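Side-chain contacts in aspartate--tRNA(Asp/Asn) ligase (Thermus thermophilus, PDB 1N9W), which attaches aspartate to both tRNA(Asp) and tRNA(Asn), first activating the amino acid with ATP and then passing it to the acceptor end of the tRNA: residues Val66-Ala69 against Leu75-Gln78; Arg137-Gln142 against Arg192-Ala197; Arg232-Leu237 against Glu345-Gly350. One frame throughout, in Å; residues are numbered along the deposited sequence.

Contact 1: residues Val66-Ala69 against Leu75-Gln78; sequences VENA and LEVQ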
# COMPACT_ATOMS: atom_id res chain seq x y z
N VAL B 66 7.51 -8.98 37.81
CA VAL B 66 7.54 -8.37 39.13
C VAL B 66 7.51 -6.85 39.04
O VAL B 66 8.17 -6.24 38.19
CB VAL B 66 8.80 -8.83 39.90
CG1 VAL B 66 8.88 -8.13 41.24
CG2 VAL B 66 8.76 -10.34 40.08
N GLU B 67 6.73 -6.25 39.93
CA GLU B 67 6.57 -4.81 40.00
C GLU B 67 7.89 -4.14 40.39
O GLU B 67 8.61 -4.65 41.24
CB GLU B 67 5.51 -4.47 41.05
CG GLU B 67 4.87 -3.11 40.85
CD GLU B 67 3.92 -2.73 41.99
OE1 GLU B 67 3.32 -3.64 42.61
OE2 GLU B 67 3.77 -1.51 42.23
N ASN B 68 8.20 -3.02 39.76
CA ASN B 68 9.44 -2.31 40.06
C ASN B 68 9.46 -0.95 39.37
O ASN B 68 9.90 -0.83 38.22
CB ASN B 68 10.66 -3.14 39.64
CG ASN B 68 11.96 -2.51 40.07
OD1 ASN B 68 11.99 -1.38 40.58
ND2 ASN B 68 13.07 -3.22 39.86
N ALA B 69 8.99 0.06 40.10
CA ALA B 69 8.88 1.44 39.60
C ALA B 69 10.16 2.05 39.04
O ALA B 69 10.11 2.91 38.16
CB ALA B 69 8.35 2.33 40.70
N LEU B 75 8.10 -2.12 35.46
CA LEU B 75 8.07 -3.59 35.47
C LEU B 75 9.45 -4.23 35.38
O LEU B 75 10.43 -3.59 35.01
CB LEU B 75 7.27 -4.13 34.29
CG LEU B 75 5.82 -4.48 34.54
CD1 LEU B 75 5.73 -5.12 35.90
CD2 LEU B 75 4.96 -3.25 34.46
N GLU B 76 9.48 -5.52 35.66
CA GLU B 76 10.71 -6.27 35.62
C GLU B 76 10.38 -7.76 35.43
O GLU B 76 9.33 -8.23 35.85
CB GLU B 76 11.48 -6.01 36.92
CG GLU B 76 12.30 -7.15 37.45
CD GLU B 76 13.12 -6.72 38.69
OE1 GLU B 76 13.73 -5.64 38.65
OE2 GLU B 76 13.16 -7.47 39.67
N VAL B 77 11.26 -8.49 34.75
CA VAL B 77 11.03 -9.92 34.60
C VAL B 77 12.20 -10.66 35.22
O VAL B 77 13.34 -10.48 34.80
CB VAL B 77 10.91 -10.36 33.12
CG1 VAL B 77 10.83 -11.89 33.05
CG2 VAL B 77 9.67 -9.76 32.47
N GLN B 78 11.93 -11.46 36.24
CA GLN B 78 12.98 -12.23 36.88
C GLN B 78 13.08 -13.55 36.09
O GLN B 78 12.20 -14.41 36.17
CB GLN B 78 12.63 -12.44 38.37
CG GLN B 78 13.18 -11.31 39.30
CD GLN B 78 12.34 -11.03 40.55
OE1 GLN B 78 11.99 -11.94 41.30
NE2 GLN B 78 12.03 -9.75 40.79
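Asn68, in the loop just beyond strand 58-67, and Gln78, on Glu76's own strand, each hold one carboxylate oxygen of Glu76. From across the contact Asn68 ND2 donates to Glu76 OE1 at 2.8 Å, approaching from above the carboxylate, whose plane stands 77° from that of the amide. Gln78 NE2 donates to Glu76 OE2, also at 2.8 Å, on the anti lone pair. Asn68 can reach its partner because CG lies anti to the backbone N (chi1 -174°), while its OD1 accepts a bond from the backbone N of Lys70. Packing is close around Val66: its CG2 lies 3.4 Å from Gln78 NE2, and Val66 N gives Glu76 O a nearly straight bond of 2.8 Å. The segments are the facing ends of the antiparallel hairpin of strands 58-67 and 75-79 in the OB-fold anticodon-binding domain, and Asn68, Glu76 and the adjoining Gln44 are sites of interaction with tRNA. An alanine in place of Glu76 would probably leave Asn68 ND2 and Gln78 NE2 without the carboxylate they share, and Gln78 less fixed in its rotation. The next pair is looser. Glu67 and Leu75 diverge: Glu67 points away from strand 75-79 and is exposed in the dimer, whereas Leu75, buried against Lys9 and Val12, returns only its CD1 to the neighbouring strand, 3.5 Å from Val66 O.

Contact 2: residues Arg137-Gln142 against Arg192-Ala197; sequences RYLDRQ and RVYEVA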
# COMPACT_ATOMS: atom_id res chain seq x y z
N ARG B 137 -7.63 3.94 4.37
CA ARG B 137 -8.92 3.69 5.01
C ARG B 137 -9.91 4.80 4.66
O ARG B 137 -10.99 4.52 4.15
CB ARG B 137 -8.76 3.62 6.53
CG ARG B 137 -9.93 2.93 7.26
CD ARG B 137 -10.02 3.27 8.75
NE ARG B 137 -8.90 2.80 9.58
CZ ARG B 137 -8.55 1.53 9.75
NH1 ARG B 137 -9.22 0.56 9.14
NH2 ARG B 137 -7.54 1.22 10.56
N TYR B 138 -9.53 6.05 4.91
CA TYR B 138 -10.43 7.16 4.63
C TYR B 138 -10.90 7.14 3.18
O TYR B 138 -12.09 7.24 2.92
CB TYR B 138 -9.76 8.51 4.91
CG TYR B 138 -10.64 9.68 4.52
CD1 TYR B 138 -11.73 10.06 5.31
CD2 TYR B 138 -10.45 10.33 3.29
CE1 TYR B 138 -12.62 11.06 4.88
CE2 TYR B 138 -11.33 11.32 2.86
CZ TYR B 138 -12.41 11.68 3.66
OH TYR B 138 -13.30 12.63 3.23
N LEU B 139 -9.97 7.01 2.25
CA LEU B 139 -10.33 6.99 0.84
C LEU B 139 -11.15 5.75 0.46
O LEU B 139 -12.10 5.86 -0.33
CB LEU B 139 -9.06 7.09 -0.03
CG LEU B 139 -8.31 8.44 0.12
CD1 LEU B 139 -6.94 8.34 -0.55
CD2 LEU B 139 -9.14 9.59 -0.50
N ASP B 140 -10.81 4.58 0.99
CA ASP B 140 -11.58 3.36 0.70
C ASP B 140 -13.04 3.56 1.14
O ASP B 140 -13.96 3.14 0.44
CB ASP B 140 -11.02 2.13 1.43
CG ASP B 140 -9.78 1.54 0.76
OD1 ASP B 140 -9.51 1.84 -0.43
OD2 ASP B 140 -9.07 0.74 1.44
N ARG B 141 -13.24 4.18 2.30
CA ARG B 141 -14.59 4.41 2.79
C ARG B 141 -15.37 5.40 1.92
O ARG B 141 -16.60 5.43 1.97
CB ARG B 141 -14.55 4.89 4.25
CG ARG B 141 -15.92 4.97 4.91
CD ARG B 141 -15.78 4.95 6.43
NE ARG B 141 -14.77 5.91 6.84
CZ ARG B 141 -13.73 5.63 7.62
NH1 ARG B 141 -13.55 4.41 8.10
NH2 ARG B 141 -12.85 6.59 7.90
N GLN B 142 -14.66 6.21 1.13
CA GLN B 142 -15.29 7.17 0.21
C GLN B 142 -15.35 6.54 -1.19
O GLN B 142 -15.45 7.25 -2.20
CB GLN B 142 -14.50 8.48 0.12
CG GLN B 142 -14.32 9.25 1.42
CD GLN B 142 -15.63 9.49 2.14
OE1 GLN B 142 -16.62 9.92 1.54
NE2 GLN B 142 -15.64 9.22 3.44
N ARG B 192 -12.74 7.62 -8.80
CA ARG B 192 -11.95 8.03 -7.63
C ARG B 192 -10.88 6.98 -7.37
O ARG B 192 -11.19 5.82 -7.09
CB ARG B 192 -12.88 8.13 -6.41
CG ARG B 192 -14.03 9.07 -6.63
CD ARG B 192 -15.30 8.54 -6.01
NE ARG B 192 -15.40 8.87 -4.61
CZ ARG B 192 -15.86 10.03 -4.15
NH1 ARG B 192 -16.26 10.97 -4.98
NH2 ARG B 192 -15.92 10.24 -2.84
N VAL B 193 -9.62 7.40 -7.46
CA VAL B 193 -8.51 6.48 -7.25
C VAL B 193 -7.37 7.13 -6.49
O VAL B 193 -7.30 8.35 -6.35
CB VAL B 193 -7.92 5.98 -8.60
CG1 VAL B 193 -9.02 5.38 -9.46
CG2 VAL B 193 -7.23 7.12 -9.33
N TYR B 194 -6.47 6.29 -5.98
CA TYR B 194 -5.31 6.78 -5.26
C TYR B 194 -4.20 5.78 -5.41
O TYR B 194 -4.41 4.63 -5.81
CB TYR B 194 -5.62 6.99 -3.78
CG TYR B 194 -5.87 5.71 -3.01
CD1 TYR B 194 -7.16 5.20 -2.87
CD2 TYR B 194 -4.82 5.03 -2.40
CE1 TYR B 194 -7.39 4.04 -2.14
CE2 TYR B 194 -5.04 3.87 -1.67
CZ TYR B 194 -6.33 3.38 -1.54
OH TYR B 194 -6.57 2.26 -0.78
N GLU B 195 -2.98 6.21 -5.10
CA GLU B 195 -1.85 5.32 -5.21
C GLU B 195 -0.75 5.70 -4.25
O GLU B 195 -0.51 6.88 -3.97
CB GLU B 195 -1.32 5.30 -6.65
CG GLU B 195 0.00 4.56 -6.83
CD GLU B 195 0.39 4.37 -8.29
OE1 GLU B 195 0.31 5.34 -9.07
OE2 GLU B 195 0.79 3.24 -8.66
N VAL B 196 -0.10 4.68 -3.72
CA VAL B 196 0.99 4.83 -2.77
C VAL B 196 2.20 4.22 -3.43
O VAL B 196 2.32 3.00 -3.51
CB VAL B 196 0.70 4.04 -1.48
CG1 VAL B 196 1.89 4.12 -0.55
CG2 VAL B 196 -0.56 4.58 -0.83
N ALA B 197 3.10 5.07 -3.92
CA ALA B 197 4.30 4.55 -4.58
C ALA B 197 5.43 5.56 -4.59
O ALA B 197 5.21 6.76 -4.42
CB ALA B 197 3.95 4.12 -6.01
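Gln142 O is gripped by two nitrogens of Arg192. NE donates to Gln142 O at 2.9 Å, nearly in line with the C=O bond, and NH2 adds a second bond to the same Gln142 O at 3.1 Å on a lone pair in the carbonyl plane. Bends at chi2 and chi3 turn the guanidinium side-on to this oxygen and bring NH2 within 3.7 Å of Gln142 CB, which meets the group at its edge. Two residues along the strand, Tyr194 repeats the reach toward the helix: its OH donates to Asp140 OD1 at 3.0 Å, with the hydroxyl above the carboxylate plane, 38° out of it. Asp140 OD2 has a second partner, a salt bridge with Arg133 of the second subunit, so one carboxylate joins strand, helix and dimer. Beside these polar bonds, Leu139 packs obliquely on the base of the tyrosine, CD1 lying 3.7 Å from Tyr194 CB. A long helix leading into a short strand at the dimer interface, here helix 119-141 and strand 145-146, is motif 1 of class II aminoacyl-tRNA synthetases; strand 192-198, paired antiparallel with 215-222, belongs to motif 2.

Contact 3: residues Arg232-Leu237 against Glu345-Gly350; sequences RLEEAL and EITSGG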
# COMPACT_ATOMS: atom_id res chain seq x y z
N ARG B 232 -11.00 20.39 0.48
CA ARG B 232 -11.86 19.89 1.54
C ARG B 232 -11.62 18.39 1.76
O ARG B 232 -11.67 17.91 2.89
CB ARG B 232 -13.33 20.14 1.19
CG ARG B 232 -13.80 21.57 1.50
CD ARG B 232 -14.72 22.11 0.42
NE ARG B 232 -15.77 21.15 0.07
CZ ARG B 232 -16.51 21.23 -1.03
NH1 ARG B 232 -16.32 22.23 -1.89
NH2 ARG B 232 -17.43 20.31 -1.29
N LEU B 233 -11.35 17.67 0.68
CA LEU B 233 -11.08 16.24 0.77
C LEU B 233 -9.78 15.99 1.54
O LEU B 233 -9.74 15.19 2.47
CB LEU B 233 -10.96 15.61 -0.62
CG LEU B 233 -10.38 14.18 -0.65
CD1 LEU B 233 -11.40 13.21 -0.10
CD2 LEU B 233 -10.00 13.80 -2.07
N GLU B 234 -8.72 16.68 1.14
CA GLU B 234 -7.43 16.52 1.78
C GLU B 234 -7.47 16.81 3.28
O GLU B 234 -6.76 16.17 4.07
CB GLU B 234 -6.37 17.39 1.11
CG GLU B 234 -5.08 17.44 1.89
CD GLU B 234 -3.89 17.86 1.05
OE1 GLU B 234 -4.06 18.68 0.12
OE2 GLU B 234 -2.78 17.38 1.35
N GLU B 235 -8.29 17.78 3.68
CA GLU B 235 -8.43 18.15 5.09
C GLU B 235 -8.98 16.99 5.89
O GLU B 235 -8.47 16.65 6.96
CB GLU B 235 -9.37 19.36 5.24
CG GLU B 235 -8.67 20.71 5.11
CD GLU B 235 -9.64 21.89 5.26
OE1 GLU B 235 -10.48 21.88 6.19
OE2 GLU B 235 -9.55 22.83 4.45
N ALA B 236 -10.04 16.38 5.37
CA ALA B 236 -10.68 15.26 6.04
C ALA B 236 -9.72 14.06 6.02
O ALA B 236 -9.61 13.34 7.01
CB ALA B 236 -11.99 14.91 5.34
N LEU B 237 -9.04 13.88 4.89
CA LEU B 237 -8.07 12.81 4.72
C LEU B 237 -6.98 12.91 5.79
O LEU B 237 -6.68 11.94 6.48
CB LEU B 237 -7.43 12.90 3.33
CG LEU B 237 -6.26 11.96 2.98
CD1 LEU B 237 -6.74 10.52 2.97
CD2 LEU B 237 -5.69 12.35 1.62
N GLU B 345 6.32 22.33 2.23
CA GLU B 345 5.30 21.96 1.26
C GLU B 345 5.15 20.44 1.29
O GLU B 345 6.06 19.71 0.92
CB GLU B 345 5.69 22.44 -0.14
CG GLU B 345 4.73 22.00 -1.24
CD GLU B 345 5.27 20.83 -2.06
OE1 GLU B 345 6.20 21.05 -2.86
OE2 GLU B 345 4.76 19.70 -1.89
N ILE B 346 3.99 19.97 1.75
CA ILE B 346 3.73 18.54 1.83
C ILE B 346 2.68 18.11 0.82
O ILE B 346 2.32 16.94 0.75
CB ILE B 346 3.23 18.13 3.22
CG1 ILE B 346 1.84 18.71 3.47
CG2 ILE B 346 4.22 18.59 4.29
CD1 ILE B 346 1.13 18.14 4.67
N THR B 347 2.18 19.06 0.04
CA THR B 347 1.17 18.75 -0.96
C THR B 347 1.16 19.72 -2.12
O THR B 347 1.42 20.91 -1.96
CB THR B 347 -0.25 18.76 -0.33
OG1 THR B 347 -0.31 17.79 0.72
CG2 THR B 347 -1.30 18.41 -1.39
N SER B 348 0.86 19.19 -3.29
CA SER B 348 0.80 20.01 -4.49
C SER B 348 -0.19 19.38 -5.46
O SER B 348 -0.02 18.23 -5.87
CB SER B 348 2.17 20.11 -5.14
OG SER B 348 2.13 20.99 -6.24
N GLY B 349 -1.23 20.13 -5.81
CA GLY B 349 -2.22 19.61 -6.72
C GLY B 349 -3.21 20.66 -7.19
O GLY B 349 -2.98 21.86 -7.03
N GLY B 350 -4.31 20.20 -7.78
CA GLY B 350 -5.33 21.11 -8.26
C GLY B 350 -6.16 20.47 -9.35
O GLY B 350 -5.92 19.32 -9.73
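Between residues 232-237 and 345-350, Glu234 and Thr347 are the pair that touch, linking helix 227-248 to strand 344-351, part of the largely antiparallel sheet that forms the catalytic domain of class II aminoacyl-tRNA synthetases. The polar part of the contact is a single short approach. Thr347 OG1 lies 2.6 Å from Glu234 OE2, and the same OG1 is also 2.8 Å from Ile346 O, the carbonyl of the residue before it. The glutamate spans the gap because its chain is drawn out, CG anti to the backbone N (chi1 170°), so that the two side chains approach from opposite directions.

The strand contributes through its shape. Ile346 and Thr347 both face Leu339 on the adjacent strand 336-341, a classic beta bulge. Thr347 points toward the helix, whereas its neighbour Ser348 points away from it; Ser348 is predicted to bind aspartate and its OG is hydrogen-bonded to Asp338. The helix thus backs a strand whose other side probably serves the substrates.

Apolar groups complete the setting. Leu339, Phe390 and Ile392 touch the Glu234 side chain, and Ile392 touches Thr347 as well. Burial among these groups might raise the pKa of the carboxylate.

A van der Waals contact of methyl against oxygen is a further kind. The methyl of Thr347 faces the pair of carboxylate oxygens from beyond their outer ends: CG2 is 3.3 Å from Glu234 OE2. The same Thr347 CG2 is 3.2 Å from Glu234 OE1, a buried oxygen for which the model holds no hydrogen-bonding partner.

From the N terminus, contact 1 comes first and closes a five-residue turn within the OB-fold domain. Contact 2 then closes a loop of 49 residues, bringing the end of helix 119-141 to strand 192-198. Contact 3, the longest closure at 107 residues, ties helix 227-248 to strand 344-351. The three follow in series, none nesting in or crossing another. Contact 1 stands apart, its centre about 44 Å from that of contact 2 and about 47 Å from that of contact 3. Contacts 2 and 3 reach the same catalytic sheet and touch each other: Tyr138 packs on Leu233, Ala236 and Leu237, and Leu139 on Leu237, which joins the two helices directly.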